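Local structure of histone-lysine N-methyltransferase SETMAR (Homo sapiens, 3F2K) at residues K11-I22 / W214-F225. The protein binds DNA and takes part in double-strand break repair, and also dimethylates histone H3 through a separate SET domain. Sequence-based numbering, arbitrary orientation.
Sequences KNRRFEVSSSLI and WQKCVDCNGSYF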
# COMPACT_ATOMS: atom_id res chain seq x y z
N LYS A 11 3.82 0.87 -20.80
CA LYS A 11 5.02 0.03 -20.59
C LYS A 11 6.27 0.86 -20.44
O LYS A 11 7.16 0.56 -19.62
CB LYS A 11 5.20 -0.92 -21.78
CG LYS A 11 4.11 -2.02 -21.79
CD LYS A 11 4.41 -3.11 -22.84
CE LYS A 11 4.27 -2.56 -24.24
NZ LYS A 11 4.34 -3.73 -25.22
N ASN A 12 6.37 1.90 -21.28
CA ASN A 12 7.50 2.84 -21.15
C ASN A 12 7.60 3.48 -19.77
O ASN A 12 8.68 3.50 -19.19
CB ASN A 12 7.44 3.91 -22.25
CG ASN A 12 7.71 3.31 -23.63
OD1 ASN A 12 8.08 2.14 -23.74
ND2 ASN A 12 7.46 4.09 -24.67
N ARG A 13 6.48 4.00 -19.26
CA ARG A 13 6.46 4.55 -17.90
C ARG A 13 6.88 3.53 -16.83
O ARG A 13 7.62 3.85 -15.91
CB ARG A 13 5.05 5.03 -17.58
CG ARG A 13 4.98 5.79 -16.25
CD ARG A 13 5.76 7.12 -16.29
NE ARG A 13 5.59 7.82 -15.00
CZ ARG A 13 6.59 8.36 -14.33
NH1 ARG A 13 7.80 8.35 -14.84
NH2 ARG A 13 6.36 8.96 -13.15
N ARG A 14 6.35 2.30 -16.92
CA ARG A 14 6.73 1.20 -16.00
C ARG A 14 8.21 0.93 -16.09
O ARG A 14 8.87 0.80 -15.03
CB ARG A 14 5.95 -0.12 -16.26
CG ARG A 14 4.44 0.03 -15.99
CD ARG A 14 3.63 -1.17 -16.53
NE ARG A 14 4.26 -2.46 -16.20
CZ ARG A 14 4.06 -3.17 -15.09
NH1 ARG A 14 3.33 -2.69 -14.05
NH2 ARG A 14 4.70 -4.35 -14.98
N PHE A 15 8.74 0.90 -17.31
CA PHE A 15 10.15 0.56 -17.48
C PHE A 15 10.99 1.69 -16.88
O PHE A 15 11.91 1.41 -16.15
CB PHE A 15 10.49 0.37 -18.95
CG PHE A 15 11.94 0.02 -19.22
CD1 PHE A 15 12.28 -1.27 -19.58
CD2 PHE A 15 12.94 1.00 -19.14
CE1 PHE A 15 13.62 -1.65 -19.83
CE2 PHE A 15 14.31 0.67 -19.38
CZ PHE A 15 14.64 -0.65 -19.77
N GLU A 16 10.63 2.95 -17.19
CA GLU A 16 11.37 4.13 -16.76
C GLU A 16 11.42 4.17 -15.23
O GLU A 16 12.52 4.24 -14.63
CB GLU A 16 10.70 5.39 -17.38
CG GLU A 16 11.37 6.82 -17.19
CD GLU A 16 10.48 8.05 -17.74
OE1 GLU A 16 9.21 8.01 -17.77
OE2 GLU A 16 11.07 9.12 -18.12
N VAL A 17 10.26 4.08 -14.62
CA VAL A 17 10.19 4.12 -13.11
C VAL A 17 10.92 2.97 -12.47
O VAL A 17 11.67 3.18 -11.53
CB VAL A 17 8.74 4.12 -12.60
CG1 VAL A 17 8.74 4.04 -11.12
CG2 VAL A 17 8.01 5.40 -13.02
N SER A 18 10.73 1.76 -13.00
CA SER A 18 11.43 0.57 -12.49
C SER A 18 12.92 0.71 -12.54
O SER A 18 13.59 0.50 -11.53
CB SER A 18 10.99 -0.69 -13.24
OG SER A 18 9.64 -0.99 -12.84
N SER A 19 13.43 1.05 -13.73
CA SER A 19 14.87 1.17 -13.92
C SER A 19 15.48 2.24 -12.98
O SER A 19 16.54 2.02 -12.33
CB SER A 19 15.17 1.49 -15.43
OG SER A 19 16.57 1.84 -15.62
N SER A 20 14.78 3.36 -12.87
CA SER A 20 15.22 4.51 -12.06
C SER A 20 15.24 4.18 -10.59
O SER A 20 16.22 4.52 -9.90
CB SER A 20 14.35 5.73 -12.36
OG SER A 20 14.68 6.22 -13.64
N LEU A 21 14.24 3.41 -10.13
CA LEU A 21 14.15 3.02 -8.72
C LEU A 21 15.17 1.98 -8.33
O LEU A 21 15.73 2.04 -7.22
CB LEU A 21 12.72 2.55 -8.31
CG LEU A 21 11.69 3.69 -8.31
CD1 LEU A 21 10.27 3.25 -7.91
CD2 LEU A 21 12.14 4.92 -7.44
N ILE A 22 15.44 1.04 -9.21
CA ILE A 22 16.51 0.10 -8.93
C ILE A 22 17.85 0.85 -8.77
O ILE A 22 18.55 0.57 -7.82
CB ILE A 22 16.72 -0.98 -10.03
CG1 ILE A 22 15.46 -1.77 -10.23
CG2 ILE A 22 17.84 -1.96 -9.63
CD1 ILE A 22 15.52 -2.68 -11.59
N TRP A 214 10.94 -4.65 -9.70
CA TRP A 214 11.48 -3.65 -10.65
C TRP A 214 12.32 -4.27 -11.76
O TRP A 214 12.20 -3.91 -12.97
CB TRP A 214 12.26 -2.52 -9.95
CG TRP A 214 11.33 -1.71 -9.04
CD1 TRP A 214 10.01 -1.45 -9.20
CD2 TRP A 214 11.73 -1.09 -7.80
NE1 TRP A 214 9.54 -0.67 -8.11
CE2 TRP A 214 10.60 -0.42 -7.27
CE3 TRP A 214 12.95 -1.00 -7.13
CZ2 TRP A 214 10.66 0.28 -6.04
CZ3 TRP A 214 13.01 -0.30 -5.92
CH2 TRP A 214 11.86 0.32 -5.39
N GLN A 215 13.18 -5.20 -11.36
CA GLN A 215 14.09 -5.82 -12.35
C GLN A 215 13.35 -6.67 -13.34
O GLN A 215 13.68 -6.70 -14.53
CB GLN A 215 15.20 -6.64 -11.68
CG GLN A 215 16.32 -7.10 -12.69
CD GLN A 215 16.97 -5.94 -13.39
OE1 GLN A 215 17.51 -5.03 -12.75
NE2 GLN A 215 16.93 -5.94 -14.74
N LYS A 216 12.33 -7.36 -12.87
CA LYS A 216 11.56 -8.24 -13.78
C LYS A 216 10.83 -7.38 -14.77
O LYS A 216 10.71 -7.73 -15.98
CB LYS A 216 10.57 -9.07 -12.98
CG LYS A 216 11.21 -10.23 -12.19
CD LYS A 216 10.08 -11.01 -11.59
CE LYS A 216 10.57 -11.93 -10.49
NZ LYS A 216 9.38 -12.82 -10.20
N CYS A 217 10.39 -6.20 -14.29
CA CYS A 217 9.69 -5.23 -15.13
C CYS A 217 10.66 -4.71 -16.20
O CYS A 217 10.32 -4.75 -17.40
CB CYS A 217 9.08 -4.09 -14.30
SG CYS A 217 8.26 -2.83 -15.38
N VAL A 218 11.89 -4.39 -15.79
CA VAL A 218 12.92 -3.98 -16.77
C VAL A 218 13.19 -5.13 -17.78
O VAL A 218 13.30 -4.89 -19.04
CB VAL A 218 14.19 -3.51 -16.03
CG1 VAL A 218 15.38 -3.32 -17.04
CG2 VAL A 218 13.92 -2.12 -15.28
N ASP A 219 13.29 -6.35 -17.25
CA ASP A 219 13.62 -7.54 -18.07
C ASP A 219 12.57 -7.79 -19.16
O ASP A 219 12.90 -8.29 -20.25
CB ASP A 219 13.82 -8.79 -17.24
CG ASP A 219 15.10 -8.77 -16.38
OD1 ASP A 219 16.06 -8.05 -16.71
OD2 ASP A 219 15.12 -9.51 -15.37
N CYS A 220 11.32 -7.46 -18.83
CA CYS A 220 10.18 -7.62 -19.74
C CYS A 220 9.83 -6.32 -20.49
O CYS A 220 8.76 -6.19 -21.07
CB CYS A 220 8.98 -8.08 -18.91
SG CYS A 220 9.19 -9.70 -18.15
N ASN A 221 10.78 -5.39 -20.52
CA ASN A 221 10.68 -4.12 -21.27
C ASN A 221 9.43 -3.30 -20.88
O ASN A 221 8.85 -2.58 -21.70
CB ASN A 221 10.74 -4.38 -22.82
CG ASN A 221 11.91 -5.25 -23.18
OD1 ASN A 221 11.76 -6.40 -23.66
ND2 ASN A 221 13.08 -4.76 -22.87
N GLY A 222 9.05 -3.39 -19.61
CA GLY A 222 7.98 -2.55 -19.13
C GLY A 222 6.65 -3.28 -19.18
O GLY A 222 5.69 -2.77 -18.66
N SER A 223 6.63 -4.54 -19.69
CA SER A 223 5.38 -5.33 -19.67
C SER A 223 5.13 -5.89 -18.27
O SER A 223 5.94 -5.70 -17.39
CB SER A 223 5.38 -6.52 -20.72
OG SER A 223 5.71 -5.97 -21.99
N TYR A 224 4.00 -6.57 -18.11
CA TYR A 224 3.78 -7.40 -16.96
C TYR A 224 4.76 -8.56 -17.01
O TYR A 224 5.31 -8.86 -18.10
CB TYR A 224 2.36 -7.92 -16.90
CG TYR A 224 1.37 -6.77 -16.67
CD1 TYR A 224 1.56 -5.82 -15.62
CD2 TYR A 224 0.28 -6.60 -17.52
CE1 TYR A 224 0.68 -4.76 -15.43
CE2 TYR A 224 -0.66 -5.54 -17.32
CZ TYR A 224 -0.45 -4.62 -16.24
OH TYR A 224 -1.34 -3.53 -16.04
N PHE A 225 4.95 -9.19 -15.86
CA PHE A 225 5.98 -10.27 -15.69
C PHE A 225 5.53 -11.48 -14.79
O PHE A 225 4.43 -11.42 -14.13
CB PHE A 225 7.29 -9.68 -15.13
CG PHE A 225 7.09 -8.87 -13.83
CD1 PHE A 225 6.89 -9.53 -12.63
CD2 PHE A 225 6.93 -7.48 -13.88
CE1 PHE A 225 6.62 -8.80 -11.45
CE2 PHE A 225 6.68 -6.74 -12.74
CZ PHE A 225 6.55 -7.39 -11.52
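Ser18 lies against Trp214 and Phe15 against Gly222 where helix 11-22 meets the C-terminal end of helix 202-219 (residues 214-219); the axes of the two short segments come within 8.3 Å, their directions 134° apart. The second helix stops in a Schellman motif: Asn221 takes positive phi as its C-prime residue, and a type I' turn from Cys220 to Ser223 lays Gly222 on the first helix. Having no side chain, Gly222 comes close enough for a CA-H...O contact, its CA 3.3 Å from Lys11 O.

Arg14 grips the exit of the turn. Its chain bends at chi3 (45°), turning the guanidinium edge so that Arg14 NE donates to Gly222 O (2.9 Å) and Arg14 NH2 to Ser223 O (3.0 Å), each nitrogen standing above the carbonyl plane it serves. Tyr224 CD1 lies over one face of the guanidinium, toward its rim, with the phenol ring inclined 63° to it. Asp160 forms a salt bridge with NH2 and Ser158 bonds NH1, further fixing the group's rotation.

Farther along, Val218 enters as a knob among Phe15, Ser18, Ser19 and Ile22, with CG1 3.7 Å from Phe15 CE1. Leu21 CB sits 3.5 Å from the centroid of the six-membered ring of Trp214, almost on its normal, a CH-pi contact; Ile22 CG1 packs tightly on Trp214 CB (3.3 Å). Ser18 OG turns back to its own helix and bonds Arg14 O.

The arrangement exemplifies terminal helix packing completed by a Schellman cap, with an arginine hydrogen-bonded to carbonyls of the turn that follows, here joining the N- and C-terminal helices of an RNase H-like mariner transposase domain.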